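Cadherin-23 (Mus musculus, PDB 5UZ8) probably serves in calcium-dependent adhesion and mechanotransduction in hearing, its extracellular cadherin repeats being joined end to end through calcium-binding linkers. Local coordinates at residues A[221-226]-A[245-250]; A[294-299]-A[306-311]. One frame throughout, in Å; residues are numbered along the deposited sequence. Where two conformers were deposited one is given.

Overall arrangement
The two contacts lie in the third and last cadherin repeat of the fragment, at the end facing the preceding repeat, with their centres about 8 Å apart. Contact 1 comes first along the chain and joins the loop before strand 227-233 to the loop after strand 241-244. Contact 2 follows as the hairpin of strands 290-298 and 306-316, inner strands of a four-stranded mixed sheet. They meet where the F223 ring packs on T309 CG2 and where the hydroxyl of T309 is hydrogen-bonded to K225 O. D249 of contact 1 and D299 of contact 2 bind one calcium ion, tying both to the junction between repeats.

Contact 1 of 2, residues A[221-226]-A[245-250]; sequences PQFSKP and MLATDQ. With CA (calcium ion), chain E.
Q222 and T248 pair through their backbones in a single antiparallel hydrogen-bonded bridge: Q222 N donates to T248 O and T248 N to Q222 O, both at 2.8 Å. Two C-H...O contacts flank this single bridge, from P221 CA to T248 O and from A247 CA to Q222 O.

Apolar packing centres on F223. A247 CB sits over the middle of one ring face, 3.9 Å from the centroid, a CH-pi contact that the small alanine permits at close range. M245 CE meets ring atom CE1 obliquely at 4.2 Å, the flexible thioether bringing its terminal methyl to the ring. T309, V295 and A297 of the neighbouring hairpin also touch F223.

The more exposed flank suits polar residues. With its chain extended beyond CG, Q222 brings OE1 to a water that also binds T248 OG1 and Q250 NE2. A second water links Q222 O to T248 OG1, and a third joins S224 N to L246 O.

D249, with CG anti to its backbone N (chi1 -176°), holds calcium through both oxygens, OD1 at 2.6 Å and OD2 at 2.4 Å, while P221 lies alongside. Such a short antiparallel pairing beside a calcium-binding aspartate is characteristic of the linker end of a cadherin repeat.

Contact 2 of 2, residues A[294-299]-A[306-311]; sequences TVVATD and WGTTML. With CA (calcium ion), chain E.
V295 and T309, and two residues further on A297 and G307, form the hydrogen-bonded pairs of an antiparallel beta hairpin in the cadherin beta-sandwich. Each pair exchanges two backbone bonds, the shortest from V295 N to T309 O at 2.8 Å. The N-to-C directions of the two strand segments differ by 157°, close to antiparallel. Around the intervening non-hydrogen-bonded pair V296-T308, C-H groups approach carbonyls, as when T308 CA comes to 3.1 Å from V295 O.

The side chains of V295, A297 and T309 lie on one face, where G307 adds none. V295 CG2 meets L311 CB obliquely at 4.0 Å, branched aliphatic chains suiting this buried place. A297 and G307 are small, and the A297 methyl is also touched by P221 and A247. T309 is amphipathic: its CG2 approaches V295 CB, while OG1, anti to the backbone N (chi1 -174°), is hydrogen-bonded to K225 O, which satisfies a buried hydroxyl.

T294, V296, T298, W306, T308 and M310 lie on the other face. V296 splits its two branches between neighbours, CG2 lying beside T308 CG2 at 3.8 Å and CG1 meeting W306 CB at 4.1 Å. Beta-branched residues favour the extended backbone here. The indole of W306 leads away from strand 290-298 and makes a cation-pi contact with R220, whose NE also bonds W306 O.

Farther out, strand 259-263 flanks 290-298 through backbone bonds such as V296 with S261, and strand 227-233 borders 306-316. Just past the strand, D299 divides its carboxylate: OD1 accepts the amides of G301 and L305, which would fix its rotation, while OD2 binds the calcium ion.

Contact 1 of 2, residues A[221-226]-A[245-250]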
ATOM      1  N   PRO A 221     -26.462 -18.672  18.305  1.00 15.58           N
ATOM      2  CA  PRO A 221     -27.827 -18.147  18.247  1.00 15.95           C
ATOM      3  C   PRO A 221     -28.325 -17.665  19.610  1.00 16.57           C
ATOM      4  O   PRO A 221     -27.966 -18.263  20.632  1.00 16.62           O
ATOM      5  CB  PRO A 221     -28.632 -19.348  17.796  1.00 15.51           C
ATOM      6  CG  PRO A 221     -27.655 -20.197  17.057  1.00 15.44           C
ATOM      7  CD  PRO A 221     -26.372 -20.055  17.800  1.00 15.55           C
ATOM      8  N   GLN A 222     -29.083 -16.577  19.625  1.00 17.78           N
ATOM      9  CA  GLN A 222     -29.612 -15.996  20.871  1.00 19.78           C
ATOM     10  C   GLN A 222     -31.058 -15.732  20.716  1.00 19.70           C
ATOM     11  O   GLN A 222     -31.474 -15.177  19.685  1.00 19.93           O
ATOM     12  CB  GLN A 222     -29.120 -14.543  21.150  1.00 22.61           C
ATOM     13  CG  GLN A 222     -27.700 -14.301  21.332  1.00 24.16           C
ATOM     14  CD  GLN A 222     -27.473 -12.808  21.591  1.00 26.24           C
ATOM     15  OE1 GLN A 222     -27.274 -12.009  20.650  1.00 27.15           O
ATOM     16  NE2 GLN A 222     -27.569 -12.423  22.853  1.00 26.85           N
ATOM     17  N   PHE A 223     -31.801 -16.012  21.780  1.00 20.11           N
ATOM     18  CA  PHE A 223     -33.129 -15.419  21.964  1.00 20.94           C
ATOM     19  C   PHE A 223     -33.067 -14.130  22.817  1.00 23.20           C
ATOM     20  O   PHE A 223     -32.134 -13.900  23.603  1.00 23.65           O
ATOM     21  CB  PHE A 223     -34.047 -16.448  22.605  1.00 20.16           C
ATOM     22  CG  PHE A 223     -34.311 -17.649  21.740  1.00 18.56           C
ATOM     23  CD1 PHE A 223     -35.382 -17.665  20.853  1.00 18.51           C
ATOM     24  CD2 PHE A 223     -33.499 -18.765  21.805  1.00 18.03           C
ATOM     25  CE1 PHE A 223     -35.648 -18.780  20.068  1.00 17.49           C
ATOM     26  CE2 PHE A 223     -33.754 -19.895  21.023  1.00 16.88           C
ATOM     27  CZ  PHE A 223     -34.824 -19.895  20.145  1.00 17.15           C
ATOM     28  N   SER A 224     -34.103 -13.313  22.694  1.00 25.25           N
ATOM     29  CA  SER A 224     -34.139 -11.994  23.346  1.00 27.74           C
ATOM     30  C   SER A 224     -34.253 -12.051  24.868  1.00 28.37           C
ATOM     31  O   SER A 224     -33.810 -11.134  25.560  1.00 30.76           O
ATOM     32  CB  SER A 224     -35.307 -11.181  22.800  1.00 29.28           C
ATOM     33  OG  SER A 224     -36.536 -11.795  23.138  1.00 29.54           O
ATOM     34  N   LYS A 225     -34.855 -13.122  25.384  1.00 27.76           N
ATOM     35  CA  LYS A 225     -34.958 -13.318  26.819  1.00 28.12           C
ATOM     36  C   LYS A 225     -35.012 -14.808  27.140  1.00 26.36           C
ATOM     37  O   LYS A 225     -35.248 -15.608  26.252  1.00 24.13           O
ATOM     38  CB  LYS A 225     -36.201 -12.575  27.344  1.00 30.18           C
ATOM     39  CG  LYS A 225     -37.510 -13.027  26.729  1.00 29.63           C
ATOM     40  CD  LYS A 225     -38.673 -12.162  27.178  1.00 31.89           C
ATOM     41  CE  LYS A 225     -39.937 -12.586  26.465  1.00 31.33           C
ATOM     42  NZ  LYS A 225     -41.141 -11.929  27.022  1.00 33.16           N
ATOM     43  N   PRO A 226     -34.774 -15.174  28.406  1.00 27.18           N
ATOM     44  CA  PRO A 226     -34.695 -16.570  28.775  1.00 26.91           C
ATOM     45  C   PRO A 226     -36.032 -17.283  29.011  1.00 26.36           C
ATOM     46  O   PRO A 226     -36.033 -18.512  29.173  1.00 26.33           O
ATOM     47  CB  PRO A 226     -33.860 -16.538  30.065  1.00 28.47           C
ATOM     48  CG  PRO A 226     -34.214 -15.221  30.696  1.00 30.60           C
ATOM     49  CD  PRO A 226     -34.374 -14.289  29.523  1.00 29.89           C
ATOM     50  N   MET A 245     -41.363 -18.275  17.437  1.00 22.46           N
ATOM     51  CA  MET A 245     -40.107 -18.092  18.143  1.00 22.28           C
ATOM     52  C   MET A 245     -39.102 -17.535  17.144  1.00 22.18           C
ATOM     53  O   MET A 245     -39.105 -17.921  15.961  1.00 21.60           O
ATOM     54  CB  MET A 245     -39.608 -19.417  18.705  1.00 21.49           C
ATOM     55  CG  MET A 245     -40.547 -20.066  19.718  1.00 22.38           C
ATOM     56  SD  MET A 245     -41.009 -19.013  21.101  1.00 24.55           S
ATOM     57  CE  MET A 245     -39.428 -18.759  21.900  1.00 24.87           C
ATOM     58  N   LEU A 246     -38.249 -16.632  17.619  1.00 22.62           N
ATOM     59  CA  LEU A 246     -37.271 -15.975  16.746  1.00 23.13           C
ATOM     60  C   LEU A 246     -35.948 -15.793  17.484  1.00 22.20           C
ATOM     61  O   LEU A 246     -35.872 -15.145  18.523  1.00 23.00           O
ATOM     62  CB  LEU A 246     -37.813 -14.623  16.247  1.00 25.46           C
ATOM     63  CG  LEU A 246     -36.868 -13.810  15.350  1.00 26.71           C
ATOM     64  CD1 LEU A 246     -36.689 -14.472  13.977  1.00 27.04           C
ATOM     65  CD2 LEU A 246     -37.348 -12.382  15.185  1.00 29.16           C
ATOM     66  N   ALA A 247     -34.903 -16.408  16.955  1.00 21.20           N
ATOM     67  CA  ALA A 247     -33.549 -16.200  17.438  1.00 20.07           C
ATOM     68  C   ALA A 247     -32.755 -15.393  16.407  1.00 20.26           C
ATOM     69  O   ALA A 247     -33.169 -15.292  15.243  1.00 20.98           O
ATOM     70  CB  ALA A 247     -32.881 -17.530  17.695  1.00 19.13           C
ATOM     71  N   THR A 248     -31.652 -14.801  16.867  1.00 19.55           N
ATOM     72  CA  THR A 248     -30.718 -14.065  16.018  1.00 19.74           C
ATOM     73  C   THR A 248     -29.333 -14.686  16.097  1.00 17.93           C
ATOM     74  O   THR A 248     -28.980 -15.345  17.080  1.00 18.29           O
ATOM     75  CB  THR A 248     -30.603 -12.581  16.411  1.00 21.07           C
ATOM     76  OG1 THR A 248     -30.171 -12.466  17.775  1.00 21.59           O
ATOM     77  CG2 THR A 248     -31.944 -11.877  16.234  1.00 23.18           C
ATOM     78  N   ASP A 249     -28.533 -14.435  15.077  1.00 17.00           N
ATOM     79  CA  ASP A 249     -27.181 -14.960  14.995  1.00 16.01           C
ATOM     80  C   ASP A 249     -26.378 -13.999  14.145  1.00 16.18           C
ATOM     81  O   ASP A 249     -26.780 -13.670  13.036  1.00 16.85           O
ATOM     82  CB  ASP A 249     -27.217 -16.375  14.396  1.00 15.78           C
ATOM     83  CG  ASP A 249     -25.859 -17.056  14.353  1.00 15.16           C
ATOM     84  OD1 ASP A 249     -24.865 -16.455  13.874  1.00 15.25           O
ATOM     85  OD2 ASP A 249     -25.784 -18.247  14.741  1.00 14.97           O
ATOM     86  N   GLN A 250     -25.282 -13.491  14.706  1.00 15.84           N
ATOM     87  CA  GLN A 250     -24.537 -12.380  14.117  1.00 16.30           C
ATOM     88  C   GLN A 250     -23.593 -12.766  12.966  1.00 16.07           C
ATOM     89  O   GLN A 250     -23.066 -11.899  12.297  1.00 16.28           O
ATOM     90  CB  GLN A 250     -23.745 -11.674  15.209  1.00 16.81           C
ATOM     91  CG  GLN A 250     -24.625 -11.061  16.318  1.00 17.77           C
ATOM     92  CD  GLN A 250     -25.689 -10.164  15.770  1.00 19.22           C
ATOM     93  OE1 GLN A 250     -25.365  -9.143  15.151  1.00 21.16           O
ATOM     94  NE2 GLN A 250     -26.966 -10.477  16.052  1.00 19.98           N
TER
HETATM   95 CA    CA E2604     -23.439 -18.629  14.252  1.00 13.56          CA
HETATM   96  O   HOH W   1     -27.398 -12.587  17.978  1.00 16.14           O
HETATM   97  O   HOH W   2     -31.994 -12.166  20.045  1.00 28.14           O
HETATM   98  O   HOH W   3     -36.442 -14.068  20.824  1.00 28.79           O

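Contact 2 of 2, residues A[294-299]-A[306-311]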
ATOM      1  N   THR A 294     -38.394 -26.368  26.084  1.00 20.93           N
ATOM      2  CA  THR A 294     -37.117 -25.779  25.738  1.00 20.94           C
ATOM      3  C   THR A 294     -37.073 -25.621  24.236  1.00 19.31           C
ATOM      4  O   THR A 294     -37.259 -26.610  23.508  1.00 19.45           O
ATOM      5  CB  THR A 294     -35.962 -26.674  26.197  1.00 22.35           C
ATOM      6  OG1 THR A 294     -35.979 -26.738  27.617  1.00 24.36           O
ATOM      7  CG2 THR A 294     -34.654 -26.061  25.778  1.00 22.51           C
ATOM      8  N   VAL A 295     -36.898 -24.387  23.774  1.00 18.16           N
ATOM      9  CA  VAL A 295     -36.853 -24.083  22.333  1.00 17.24           C
ATOM     10  C   VAL A 295     -35.382 -23.898  22.001  1.00 17.14           C
ATOM     11  O   VAL A 295     -34.676 -23.163  22.701  1.00 17.47           O
ATOM     12  CB  VAL A 295     -37.634 -22.807  22.002  1.00 17.12           C
ATOM     13  CG1 VAL A 295     -37.644 -22.525  20.506  1.00 17.28           C
ATOM     14  CG2 VAL A 295     -39.069 -22.920  22.498  1.00 17.83           C
ATOM     15  N   VAL A 296     -34.923 -24.565  20.954  1.00 16.80           N
ATOM     16  CA  VAL A 296     -33.519 -24.541  20.569  1.00 16.58           C
ATOM     17  C   VAL A 296     -33.427 -23.941  19.175  1.00 16.39           C
ATOM     18  O   VAL A 296     -34.212 -24.310  18.310  1.00 16.56           O
ATOM     19  CB  VAL A 296     -32.956 -25.965  20.499  1.00 16.95           C
ATOM     20  CG1 VAL A 296     -31.456 -25.972  20.211  1.00 17.51           C
ATOM     21  CG2 VAL A 296     -33.278 -26.739  21.757  1.00 17.93           C
ATOM     22  N   ALA A 297     -32.460 -23.032  18.968  1.00 15.84           N
ATOM     23  CA  ALA A 297     -32.118 -22.517  17.642  1.00 15.58           C
ATOM     24  C   ALA A 297     -30.696 -22.966  17.371  1.00 15.54           C
ATOM     25  O   ALA A 297     -29.845 -22.778  18.218  1.00 15.57           O
ATOM     26  CB  ALA A 297     -32.201 -20.995  17.598  1.00 15.47           C
ATOM     27  N   THR A 298     -30.466 -23.608  16.232  1.00 15.70           N
ATOM     28  CA  THR A 298     -29.141 -24.131  15.887  1.00 16.11           C
ATOM     29  C   THR A 298     -28.725 -23.516  14.551  1.00 16.37           C
ATOM     30  O   THR A 298     -29.516 -23.510  13.598  1.00 16.58           O
ATOM     31  CB  THR A 298     -29.202 -25.667  15.763  1.00 16.97           C
ATOM     32  OG1 THR A 298     -29.679 -26.227  16.994  1.00 17.29           O
ATOM     33  CG2 THR A 298     -27.874 -26.272  15.435  1.00 17.65           C
ATOM     34  N   ASP A 299     -27.481 -23.034  14.466  1.00 16.04           N
ATOM     35  CA  ASP A 299     -27.006 -22.460  13.229  1.00 16.29           C
ATOM     36  C   ASP A 299     -26.481 -23.548  12.284  1.00 17.79           C
ATOM     37  O   ASP A 299     -26.495 -24.759  12.615  1.00 18.55           O
ATOM     38  CB  ASP A 299     -26.016 -21.306  13.463  1.00 15.34           C
ATOM     39  CG  ASP A 299     -24.674 -21.739  14.051  1.00 15.05           C
ATOM     40  OD1 ASP A 299     -24.232 -22.899  13.879  1.00 15.10           O
ATOM     41  OD2 ASP A 299     -24.031 -20.861  14.674  1.00 14.55           O
ATOM     42  N   TRP A 306     -25.605 -23.725  19.143  1.00 15.66           N
ATOM     43  CA  TRP A 306     -27.007 -23.586  19.585  1.00 15.18           C
ATOM     44  C   TRP A 306     -27.200 -22.515  20.667  1.00 15.06           C
ATOM     45  O   TRP A 306     -26.261 -22.126  21.382  1.00 15.09           O
ATOM     46  CB  TRP A 306     -27.539 -24.940  20.123  1.00 16.15           C
ATOM     47  CG  TRP A 306     -26.773 -25.449  21.294  1.00 17.01           C
ATOM     48  CD1 TRP A 306     -25.659 -26.247  21.243  1.00 18.05           C
ATOM     49  CD2 TRP A 306     -27.000 -25.168  22.677  1.00 17.65           C
ATOM     50  NE1 TRP A 306     -25.180 -26.462  22.494  1.00 19.21           N
ATOM     51  CE2 TRP A 306     -25.992 -25.836  23.403  1.00 18.91           C
ATOM     52  CE3 TRP A 306     -27.939 -24.392  23.378  1.00 17.49           C
ATOM     53  CZ2 TRP A 306     -25.890 -25.769  24.795  1.00 20.18           C
ATOM     54  CZ3 TRP A 306     -27.858 -24.354  24.782  1.00 18.60           C
ATOM     55  CH2 TRP A 306     -26.834 -25.029  25.468  1.00 20.02           C
ATOM     56  N   GLY A 307     -28.461 -22.068  20.779  1.00 14.55           N
ATOM     57  CA  GLY A 307     -28.924 -21.232  21.850  1.00 15.07           C
ATOM     58  C   GLY A 307     -30.336 -21.707  22.192  1.00 15.03           C
ATOM     59  O   GLY A 307     -31.022 -22.282  21.345  1.00 14.13           O
ATOM     60  N   THR A 308     -30.757 -21.475  23.425  1.00 16.33           N
ATOM     61  CA  THR A 308     -32.078 -21.893  23.864  1.00 16.91           C
ATOM     62  C   THR A 308     -32.825 -20.774  24.593  1.00 17.72           C
ATOM     63  O   THR A 308     -32.257 -19.757  24.998  1.00 17.85           O
ATOM     64  CB  THR A 308     -32.061 -23.113  24.822  1.00 18.26           C
ATOM     65  OG1 THR A 308     -31.306 -22.809  25.995  1.00 20.26           O
ATOM     66  CG2 THR A 308     -31.496 -24.356  24.148  1.00 18.61           C
ATOM     67  N   THR A 309     -34.115 -20.994  24.718  1.00 17.60           N
ATOM     68  CA  THR A 309     -34.948 -20.254  25.642  1.00 18.55           C
ATOM     69  C   THR A 309     -36.046 -21.189  26.116  1.00 19.46           C
ATOM     70  O   THR A 309     -36.212 -22.288  25.565  1.00 18.57           O
ATOM     71  CB  THR A 309     -35.514 -18.991  24.982  1.00 18.28           C
ATOM     72  OG1 THR A 309     -36.216 -18.225  25.965  1.00 19.35           O
ATOM     73  CG2 THR A 309     -36.440 -19.328  23.847  1.00 17.56           C
ATOM     74  N   MET A 310     -36.739 -20.775  27.177  1.00 21.19           N
ATOM     75  CA  MET A 310     -37.829 -21.564  27.720  0.50 21.87           C
ATOM     76  C   MET A 310     -39.160 -20.948  27.305  1.00 21.92           C
ATOM     77  O   MET A 310     -39.276 -19.725  27.146  1.00 21.33           O
ATOM     78  CB  MET A 310     -37.708 -21.680  29.248  0.50 23.67           C
ATOM     79  CG  MET A 310     -36.451 -22.416  29.717  0.50 24.84           C
ATOM     80  SD  MET A 310     -36.196 -24.000  28.884  0.50 24.56           S
ATOM     81  CE  MET A 310     -34.550 -24.494  29.408  0.50 25.36           C
ATOM     82  N   LEU A 311     -40.161 -21.812  27.113  1.00 21.42           N
ATOM     83  CA  LEU A 311     -41.487 -21.380  26.675  1.00 21.60           C
ATOM     84  C   LEU A 311     -42.508 -22.033  27.612  1.00 22.63           C
ATOM     85  O   LEU A 311     -42.646 -23.259  27.611  1.00 21.47           O
ATOM     86  CB  LEU A 311     -41.753 -21.779  25.226  1.00 21.30           C
ATOM     87  CG  LEU A 311     -43.181 -21.557  24.686  1.00 22.10           C
ATOM     88  CD1 LEU A 311     -43.581 -20.096  24.741  1.00 23.14           C
ATOM     89  CD2 LEU A 311     -43.356 -22.114  23.275  1.00 22.12           C
TER
HETATM   90 CA    CA E2604     -23.439 -18.629  14.252  1.00 13.56          CA